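Local coordinates for protein putative sugar isomerase (Parabacteroides distasonis, PDB 3LMZ) that probably isomerises a sugar, using a xylose isomerase-like TIM barrel, though its substrate is not established, at residues M85-K99 and V118-A130. Residues are numbered along the deposited sequence; the frame is centred on the assembly and turned at random.
Sequences MKSEEEIDRAFDYAK and VDKKVKEYDFHYA
Phe95 and Lys121 meet where two neighbouring outer helices of a xylose isomerase-like TIM barrel pack side by side. The axes of 88-99 and 118-125 come within 10.7 Å of each other, at 24°, nearly parallel, as successive helices of a beta/alpha barrel do. Phe95 is a knob in a hole formed by Val118, Lys121, Val122 and Tyr125. Its ring also meets Phe127 and Tyr129, and Ile106 of strand 105-110 lies against it from the barrel wall.

Lys121 can be followed outward. Lys121 CB sits over the centre of the Phe95 ring, a CH-pi contact 3.5 Å from the centroid. Lys121 CG rests 3.9 Å from Ile91 CG2. The chain turns about the CB-CG bond (chi2 -77°), then runs extended past the Asp92 carboxylate. Lys121 CE lies 3.0 Å from Asp92 OD1. Lys121 NZ forms a salt bridge to Asp92 OD1 at 3.2 Å. A second joins Lys121 NZ to Glu124 OE1 at 2.9 Å. Asp92 OD1 is also hydrogen-bonded to Tyr117 OH, so two groups hold this oxygen. Beside this charged network, one water joins both helices: it accepts from Lys121 NZ, donates to Asp92 O and is hydrogen-bonded to Tyr125 OH at 2.7 Å.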
HETATM    1  N   MSE A  85       3.634 -33.217  -3.871  1.00 14.21           N
HETATM    2  CA  MSE A  85       4.320 -34.436  -4.299  1.00 14.69           C
HETATM    3  C   MSE A  85       3.808 -35.638  -3.519  1.00 14.50           C
HETATM    4  O   MSE A  85       4.053 -35.714  -2.327  1.00 14.80           O
HETATM    5  CB  MSE A  85       5.831 -34.294  -4.144  1.00 17.39           C
HETATM    6  CG  MSE A  85       6.343 -33.085  -4.841  1.00 21.15           C
HETATM    7 SE   MSE A  85       8.272 -32.755  -4.594  0.75 16.13          SE
HETATM    8  CE  MSE A  85       8.183 -30.862  -4.879  1.00 13.64           C
ATOM      9  N   LYS A  86       3.143 -36.577  -4.183  1.00 15.12           N
ATOM     10  CA  LYS A  86       2.557 -37.741  -3.494  1.00 16.27           C
ATOM     11  C   LYS A  86       3.180 -39.082  -3.947  1.00 16.07           C
ATOM     12  O   LYS A  86       2.701 -40.143  -3.548  1.00 17.10           O
ATOM     13  CB  LYS A  86       1.054 -37.780  -3.679  1.00 17.02           C
ATOM     14  CG  LYS A  86       0.617 -38.028  -5.126  1.00 20.12           C
ATOM     15  CD  LYS A  86      -0.952 -38.083  -5.215  1.00 22.60           C
ATOM     16  CE  LYS A  86      -1.486 -38.019  -6.653  1.00 27.27           C
ATOM     17  NZ  LYS A  86      -1.101 -36.788  -7.397  1.00 23.66           N
ATOM     18  N   SER A  87       4.210 -39.034  -4.774  1.00 13.89           N
ATOM     19  CA  SER A  87       4.910 -40.239  -5.188  1.00 13.40           C
ATOM     20  C   SER A  87       6.346 -39.911  -5.534  1.00 16.22           C
ATOM     21  O   SER A  87       6.679 -38.733  -5.818  1.00 15.03           O
ATOM     22  CB  SER A  87       4.203 -40.786  -6.433  1.00 14.96           C
ATOM     23  OG  SER A  87       4.497 -39.973  -7.547  1.00 16.21           O
ATOM     24  N   GLU A  88       7.188 -40.939  -5.578  1.00 15.44           N
ATOM     25  CA  GLU A  88       8.583 -40.734  -5.912  1.00 15.23           C
ATOM     26  C   GLU A  88       8.691 -40.153  -7.331  1.00 15.79           C
ATOM     27  O   GLU A  88       9.577 -39.339  -7.602  1.00 16.09           O
ATOM     28  CB  GLU A  88       9.343 -42.080  -5.884  1.00 15.79           C
ATOM     29  CG  GLU A  88       9.535 -42.577  -4.507  1.00 18.41           C
ATOM     30  CD  GLU A  88      10.447 -43.819  -4.439  1.00 22.22           C
ATOM     31  OE1 GLU A  88      10.932 -44.303  -5.490  1.00 24.40           O
ATOM     32  OE2 GLU A  88      10.678 -44.261  -3.309  1.00 28.40           O
ATOM     33  N   GLU A  89       7.835 -40.615  -8.245  1.00 16.87           N
ATOM     34  CA  GLU A  89       7.858 -40.092  -9.625  1.00 18.88           C
ATOM     35  C   GLU A  89       7.598 -38.566  -9.642  1.00 15.58           C
ATOM     36  O   GLU A  89       8.255 -37.824 -10.383  1.00 14.99           O
ATOM     37  CB  GLU A  89       6.826 -40.785 -10.523  1.00 20.45           C
ATOM     38  CG  GLU A  89       6.917 -40.374 -11.994  1.00 23.71           C
ATOM     39  CD  GLU A  89       5.556 -40.291 -12.679  1.00 50.23           C
ATOM     40  OE1 GLU A  89       5.049 -41.348 -13.138  1.00 55.72           O
ATOM     41  OE2 GLU A  89       5.006 -39.159 -12.756  1.00 56.88           O
ATOM     42  N   GLU A  90       6.638 -38.093  -8.855  1.00 14.69           N
ATOM     43  CA  GLU A  90       6.382 -36.653  -8.820  1.00 14.08           C
ATOM     44  C   GLU A  90       7.594 -35.900  -8.298  1.00 15.82           C
ATOM     45  O   GLU A  90       7.853 -34.781  -8.723  1.00 15.23           O
ATOM     46  CB  GLU A  90       5.116 -36.362  -7.980  1.00 16.14           C
ATOM     47  CG  GLU A  90       3.841 -36.788  -8.721  1.00 16.20           C
ATOM     48  CD  GLU A  90       2.545 -36.497  -7.945  1.00 19.76           C
ATOM     49  OE1 GLU A  90       2.583 -35.832  -6.885  1.00 18.23           O
ATOM     50  OE2 GLU A  90       1.454 -36.897  -8.451  1.00 21.93           O
ATOM     51  N   ILE A  91       8.264 -36.478  -7.310  1.00 13.32           N
ATOM     52  CA  ILE A  91       9.459 -35.866  -6.750  1.00 13.40           C
ATOM     53  C   ILE A  91      10.531 -35.808  -7.848  1.00 12.70           C
ATOM     54  O   ILE A  91      11.227 -34.815  -8.045  1.00 13.81           O
ATOM     55  CB  ILE A  91       9.921 -36.542  -5.495  1.00 15.95           C
ATOM     56  CG1 ILE A  91       8.823 -36.472  -4.434  1.00 13.54           C
ATOM     57  CG2 ILE A  91      11.262 -35.877  -4.992  1.00 15.64           C
ATOM     58  CD1 ILE A  91       9.103 -37.325  -3.213  1.00 14.94           C
ATOM     59  N   ASP A  92      10.729 -36.943  -8.520  1.00 13.27           N
ATOM     60  CA  ASP A  92      11.697 -37.001  -9.634  1.00 14.35           C
ATOM     61  C   ASP A  92      11.420 -35.907 -10.651  1.00 13.33           C
ATOM     62  O   ASP A  92      12.358 -35.217 -11.155  1.00 14.56           O
ATOM     63  CB  ASP A  92      11.644 -38.350 -10.392  1.00 15.72           C
ATOM     64  CG  ASP A  92      12.185 -39.530  -9.603  1.00 17.63           C
ATOM     65  OD1 ASP A  92      12.887 -39.340  -8.605  1.00 18.36           O
ATOM     66  OD2 ASP A  92      11.886 -40.686 -10.010  1.00 21.39           O
ATOM     67  N   ARG A  93      10.160 -35.792 -11.052  1.00 14.23           N
ATOM     68  CA  ARG A  93       9.774 -34.783 -12.033  1.00 13.94           C
ATOM     69  C   ARG A  93       9.995 -33.345 -11.535  1.00 14.27           C
ATOM     70  O   ARG A  93      10.450 -32.466 -12.307  1.00 15.93           O
ATOM     71  CB  ARG A  93       8.352 -34.988 -12.510  1.00 15.52           C
ATOM     72  CG  ARG A  93       8.277 -36.202 -13.398  1.00 22.75           C
ATOM     73  CD  ARG A  93       6.916 -36.507 -13.854  1.00 44.15           C
ATOM     74  NE  ARG A  93       6.945 -37.663 -14.737  1.00 55.13           N
ATOM     75  CZ  ARG A  93       5.869 -38.195 -15.301  1.00 61.89           C
ATOM     76  NH1 ARG A  93       4.670 -37.666 -15.075  1.00 67.95           N
ATOM     77  NH2 ARG A  93       5.998 -39.264 -16.089  1.00 65.46           N
ATOM     78  N   ALA A  94       9.723 -33.105 -10.244  1.00 13.64           N
ATOM     79  CA  ALA A  94       9.891 -31.746  -9.690  1.00 12.71           C
ATOM     80  C   ALA A  94      11.358 -31.299  -9.629  1.00 12.90           C
ATOM     81  O   ALA A  94      11.660 -30.173  -9.920  1.00 13.43           O
ATOM     82  CB  ALA A  94       9.247 -31.680  -8.294  1.00 15.74           C
ATOM     83  N   PHE A  95      12.247 -32.223  -9.255  1.00 13.07           N
ATOM     84  CA  PHE A  95      13.662 -31.888  -9.162  1.00 12.95           C
ATOM     85  C   PHE A  95      14.194 -31.661 -10.586  1.00 14.88           C
ATOM     86  O   PHE A  95      14.970 -30.735 -10.798  1.00 14.41           O
ATOM     87  CB  PHE A  95      14.433 -32.963  -8.368  1.00 13.67           C
ATOM     88  CG  PHE A  95      14.444 -32.734  -6.907  1.00 12.08           C
ATOM     89  CD1 PHE A  95      13.346 -33.060  -6.156  1.00 11.26           C
ATOM     90  CD2 PHE A  95      15.516 -32.141  -6.281  1.00 12.61           C
ATOM     91  CE1 PHE A  95      13.350 -32.844  -4.786  1.00 12.04           C
ATOM     92  CE2 PHE A  95      15.543 -31.925  -4.919  1.00 12.31           C
ATOM     93  CZ  PHE A  95      14.425 -32.268  -4.164  1.00 12.96           C
ATOM     94  N   ASP A  96      13.817 -32.503 -11.534  0.50 14.12           N
ATOM     95  CA  ASP A  96      14.326 -32.297 -12.891  0.50 13.59           C
ATOM     96  C   ASP A  96      13.811 -30.952 -13.459  0.50 13.23           C
ATOM     97  O   ASP A  96      14.569 -30.161 -14.029  0.50 12.54           O
ATOM     98  CB  ASP A  96      13.966 -33.481 -13.788  0.50 12.96           C
ATOM     99  CG  ASP A  96      14.424 -33.284 -15.206  0.50 13.89           C
ATOM    100  OD1 ASP A  96      15.615 -33.016 -15.438  0.50 22.05           O
ATOM    101  OD2 ASP A  96      13.555 -33.373 -16.092  0.50 19.31           O
ATOM    102  N   TYR A  97      12.540 -30.650 -13.207  1.00 14.27           N
ATOM    103  CA  TYR A  97      11.967 -29.359 -13.617  1.00 13.00           C
ATOM    104  C   TYR A  97      12.732 -28.182 -12.998  1.00 13.37           C
ATOM    105  O   TYR A  97      13.178 -27.266 -13.703  1.00 14.71           O
ATOM    106  CB  TYR A  97      10.520 -29.367 -13.203  1.00 13.21           C
ATOM    107  CG  TYR A  97       9.786 -28.023 -13.219  1.00 13.39           C
ATOM    108  CD1 TYR A  97       9.385 -27.426 -14.408  1.00 13.71           C
ATOM    109  CD2 TYR A  97       9.312 -27.485 -12.025  1.00 14.65           C
ATOM    110  CE1 TYR A  97       8.599 -26.263 -14.399  1.00 13.45           C
ATOM    111  CE2 TYR A  97       8.530 -26.308 -11.987  1.00 13.71           C
ATOM    112  CZ  TYR A  97       8.158 -25.716 -13.150  1.00 15.22           C
ATOM    113  OH  TYR A  97       7.315 -24.626 -13.073  1.00 14.23           O
ATOM    114  N   ALA A  98      13.009 -28.248 -11.682  1.00 13.07           N
ATOM    115  CA  ALA A  98      13.795 -27.181 -11.084  1.00 14.13           C
ATOM    116  C   ALA A  98      15.151 -26.962 -11.793  1.00 13.36           C
ATOM    117  O   ALA A  98      15.585 -25.867 -12.032  1.00 14.27           O
ATOM    118  CB  ALA A  98      13.986 -27.401  -9.625  1.00 14.57           C
ATOM    119  N   LYS A  99      15.795 -28.078 -12.104  1.00 13.46           N
ATOM    120  CA  LYS A  99      17.101 -27.985 -12.757  1.00 11.63           C
ATOM    121  C   LYS A  99      16.966 -27.352 -14.133  1.00 13.96           C
ATOM    122  O   LYS A  99      17.783 -26.513 -14.538  1.00 15.30           O
ATOM    123  CB  LYS A  99      17.728 -29.390 -12.869  1.00 13.31           C
ATOM    124  CG  LYS A  99      19.099 -29.424 -13.543  1.00 14.39           C
ATOM    125  CD  LYS A  99      19.807 -30.767 -13.384  1.00 16.68           C
ATOM    126  CE  LYS A  99      21.172 -30.768 -14.059  1.00 17.20           C
ATOM    127  NZ  LYS A  99      21.869 -32.072 -13.883  1.00 16.93           N
ATOM    128  N   VAL A 118      12.909 -37.211  -0.571  1.00 14.03           N
ATOM    129  CA  VAL A 118      13.326 -35.811  -0.705  1.00 15.87           C
ATOM    130  C   VAL A 118      14.780 -35.612  -0.244  1.00 14.91           C
ATOM    131  O   VAL A 118      15.570 -34.965  -0.917  1.00 13.77           O
ATOM    132  CB  VAL A 118      12.397 -34.870   0.079  1.00 15.50           C
ATOM    133  CG1 VAL A 118      12.946 -33.402   0.015  1.00 13.90           C
ATOM    134  CG2 VAL A 118      10.981 -34.920  -0.503  1.00 16.63           C
ATOM    135  N   ASP A 119      15.136 -36.258   0.856  1.00 13.89           N
ATOM    136  CA  ASP A 119      16.514 -36.269   1.367  1.00 12.99           C
ATOM    137  C   ASP A 119      17.509 -36.765   0.318  1.00 12.27           C
ATOM    138  O   ASP A 119      18.529 -36.119   0.010  1.00 13.34           O
ATOM    139  CB  ASP A 119      16.592 -37.051   2.669  1.00 13.53           C
ATOM    140  CG  ASP A 119      17.936 -36.954   3.334  1.00 16.65           C
ATOM    141  OD1 ASP A 119      18.908 -37.552   2.774  1.00 15.07           O
ATOM    142  OD2 ASP A 119      18.005 -36.425   4.451  1.00 16.65           O
ATOM    143  N   LYS A 120      17.206 -37.915  -0.288  1.00 14.83           N
ATOM    144  CA  LYS A 120      18.010 -38.470  -1.381  1.00 14.66           C
ATOM    145  C   LYS A 120      18.154 -37.461  -2.527  1.00 12.46           C
ATOM    146  O   LYS A 120      19.256 -37.240  -3.078  1.00 12.66           O
ATOM    147  CB  LYS A 120      17.339 -39.765  -1.921  1.00 15.09           C
ATOM    148  CG  LYS A 120      18.126 -40.515  -2.921  1.00 23.67           C
ATOM    149  CD  LYS A 120      17.312 -41.668  -3.545  1.00 23.77           C
ATOM    150  CE  LYS A 120      17.779 -42.970  -3.142  1.00 37.50           C
ATOM    151  NZ  LYS A 120      16.987 -44.042  -3.837  1.00 30.57           N
ATOM    152  N   LYS A 121      17.062 -36.767  -2.881  1.00 11.84           N
ATOM    153  CA  LYS A 121      17.068 -35.874  -4.034  1.00 15.95           C
ATOM    154  C   LYS A 121      17.802 -34.542  -3.750  1.00 14.56           C
ATOM    155  O   LYS A 121      18.559 -34.088  -4.621  1.00 14.08           O
ATOM    156  CB  LYS A 121      15.627 -35.646  -4.536  1.00 15.76           C
ATOM    157  CG  LYS A 121      15.057 -36.884  -5.265  1.00 16.69           C
ATOM    158  CD  LYS A 121      15.648 -36.980  -6.683  1.00 18.60           C
ATOM    159  CE  LYS A 121      15.375 -38.273  -7.394  1.00 23.94           C
ATOM    160  NZ  LYS A 121      15.840 -38.174  -8.840  1.00 19.99           N
ATOM    161  N   VAL A 122      17.716 -34.025  -2.524  1.00 13.57           N
ATOM    162  CA  VAL A 122      18.476 -32.836  -2.241  1.00 14.99           C
ATOM    163  C   VAL A 122      19.960 -33.161  -2.294  1.00 13.34           C
ATOM    164  O   VAL A 122      20.735 -32.290  -2.723  1.00 13.75           O
ATOM    165  CB  VAL A 122      18.129 -32.055  -0.909  1.00 15.86           C
ATOM    166  CG1 VAL A 122      16.681 -31.556  -0.891  1.00 16.82           C
ATOM    167  CG2 VAL A 122      18.371 -32.865   0.326  1.00 18.71           C
ATOM    168  N   LYS A 123      20.392 -34.388  -1.936  1.00 13.12           N
ATOM    169  CA  LYS A 123      21.802 -34.782  -2.061  1.00 16.25           C
ATOM    170  C   LYS A 123      22.238 -34.896  -3.518  1.00 15.00           C
ATOM    171  O   LYS A 123      23.328 -34.496  -3.884  1.00 14.91           O
ATOM    172  CB  LYS A 123      22.013 -36.108  -1.332  1.00 14.95           C
ATOM    173  CG  LYS A 123      21.978 -35.952   0.185  1.00 15.56           C
ATOM    174  CD  LYS A 123      22.077 -37.309   0.901  1.00 12.19           C
ATOM    175  CE  LYS A 123      22.430 -37.190   2.372  1.00 14.31           C
ATOM    176  NZ  LYS A 123      21.430 -36.412   3.232  1.00 14.25           N
ATOM    177  N   GLU A 124      21.365 -35.454  -4.349  1.00 13.49           N
ATOM    178  CA  GLU A 124      21.649 -35.667  -5.747  1.00 15.53           C
ATOM    179  C   GLU A 124      21.803 -34.351  -6.490  1.00 14.27           C
ATOM    180  O   GLU A 124      22.688 -34.189  -7.353  1.00 14.18           O
ATOM    181  CB  GLU A 124      20.539 -36.513  -6.373  1.00 15.81           C
ATOM    182  CG  GLU A 124      20.708 -36.710  -7.853  1.00 14.67           C
ATOM    183  CD  GLU A 124      19.597 -37.458  -8.535  1.00 16.87           C
ATOM    184  OE1 GLU A 124      18.590 -37.801  -7.879  1.00 18.14           O
ATOM    185  OE2 GLU A 124      19.711 -37.694  -9.771  1.00 19.07           O
ATOM    186  N   TYR A 125      20.962 -33.367  -6.199  1.00 13.52           N
ATOM    187  CA  TYR A 125      20.865 -32.129  -6.968  1.00 15.17           C
ATOM    188  C   TYR A 125      21.527 -30.916  -6.292  1.00 15.05           C
ATOM    189  O   TYR A 125      21.776 -29.900  -6.948  1.00 15.34           O
ATOM    190  CB  TYR A 125      19.411 -31.770  -7.265  1.00 15.44           C
ATOM    191  CG  TYR A 125      18.793 -32.558  -8.349  1.00 13.51           C
ATOM    192  CD1 TYR A 125      18.318 -33.835  -8.092  1.00 13.40           C
ATOM    193  CD2 TYR A 125      18.688 -32.066  -9.639  1.00 17.09           C
ATOM    194  CE1 TYR A 125      17.768 -34.603  -9.095  1.00 14.83           C
ATOM    195  CE2 TYR A 125      18.118 -32.800 -10.656  1.00 15.93           C
ATOM    196  CZ  TYR A 125      17.665 -34.086 -10.393  1.00 19.37           C
ATOM    197  OH  TYR A 125      17.123 -34.839 -11.409  1.00 18.67           O
ATOM    198  N   ASP A 126      21.797 -31.007  -5.003  1.00 14.79           N
ATOM    199  CA  ASP A 126      22.275 -29.891  -4.183  1.00 13.44           C
ATOM    200  C   ASP A 126      21.320 -28.693  -4.282  1.00 12.82           C
ATOM    201  O   ASP A 126      21.727 -27.563  -4.595  1.00 15.79           O
ATOM    202  CB  ASP A 126      23.686 -29.448  -4.578  1.00 14.10           C
ATOM    203  CG  ASP A 126      24.291 -28.458  -3.572  1.00 17.16           C
ATOM    204  OD1 ASP A 126      23.879 -28.377  -2.344  1.00 16.46           O
ATOM    205  OD2 ASP A 126      25.238 -27.740  -3.998  1.00 18.50           O
ATOM    206  N   PHE A 127      20.044 -28.944  -3.986  1.00 13.78           N
ATOM    207  CA  PHE A 127      19.002 -27.926  -3.906  1.00 12.46           C
ATOM    208  C   PHE A 127      18.480 -27.838  -2.451  1.00 13.33           C
ATOM    209  O   PHE A 127      18.585 -28.809  -1.687  1.00 14.93           O
ATOM    210  CB  PHE A 127      17.770 -28.287  -4.797  1.00 13.46           C
ATOM    211  CG  PHE A 127      18.035 -28.302  -6.275  1.00 12.90           C
ATOM    212  CD1 PHE A 127      19.115 -27.693  -6.846  1.00 13.93           C
ATOM    213  CD2 PHE A 127      17.088 -28.907  -7.111  1.00 15.62           C
ATOM    214  CE1 PHE A 127      19.310 -27.702  -8.232  1.00 16.97           C
ATOM    215  CE2 PHE A 127      17.264 -28.907  -8.478  1.00 14.55           C
ATOM    216  CZ  PHE A 127      18.349 -28.307  -9.032  1.00 14.11           C
ATOM    217  N   HIS A 128      17.977 -26.665  -2.082  1.00 12.45           N
ATOM    218  CA  HIS A 128      17.187 -26.510  -0.878  1.00 12.19           C
ATOM    219  C   HIS A 128      15.728 -26.815  -1.225  1.00 11.43           C
ATOM    220  O   HIS A 128      15.256 -26.614  -2.345  1.00 15.29           O
ATOM    221  CB  HIS A 128      17.356 -25.123  -0.294  1.00 13.75           C
ATOM    222  CG  HIS A 128      18.649 -24.918   0.451  1.00 15.78           C
ATOM    223  ND1 HIS A 128      19.855 -24.758  -0.207  1.00 18.31           N
ATOM    224  CD2 HIS A 128      18.920 -24.849   1.773  1.00 19.68           C
ATOM    225  CE1 HIS A 128      20.812 -24.585   0.694  1.00 21.21           C
ATOM    226  NE2 HIS A 128      20.265 -24.615   1.901  1.00 17.80           N
ATOM    227  N   TYR A 129      15.006 -27.314  -0.227  1.00 12.90           N
ATOM    228  CA  TYR A 129      13.645 -27.752  -0.336  1.00 12.88           C
ATOM    229  C   TYR A 129      12.863 -27.213   0.866  1.00 15.79           C
ATOM    230  O   TYR A 129      13.192 -27.520   2.012  1.00 14.74           O
ATOM    231  CB  TYR A 129      13.578 -29.281  -0.343  1.00 14.29           C
ATOM    232  CG  TYR A 129      12.240 -29.863  -0.690  1.00 12.72           C
ATOM    233  CD1 TYR A 129      11.232 -29.922   0.268  1.00 15.13           C
ATOM    234  CD2 TYR A 129      11.957 -30.410  -1.933  1.00 13.98           C
ATOM    235  CE1 TYR A 129       9.995 -30.470  -0.024  1.00 13.40           C
ATOM    236  CE2 TYR A 129      10.739 -30.953  -2.233  1.00 14.96           C
ATOM    237  CZ  TYR A 129       9.775 -31.028  -1.267  1.00 17.54           C
ATOM    238  OH  TYR A 129       8.556 -31.582  -1.573  1.00 15.94           O
ATOM    239  N   ALA A 130      11.864 -26.374   0.598  1.00 13.92           N
ATOM    240  CA  ALA A 130      11.117 -25.653   1.618  1.00 13.75           C
ATOM    241  C   ALA A 130       9.680 -26.180   1.632  1.00 12.54           C
ATOM    242  O   ALA A 130       8.965 -25.980   0.674  1.00 14.78           O
ATOM    243  CB  ALA A 130      11.114 -24.142   1.331  1.00 14.24           C
TER
HETATM  244  O   HOH W   1      14.900 -36.240 -10.624  1.00 20.23           O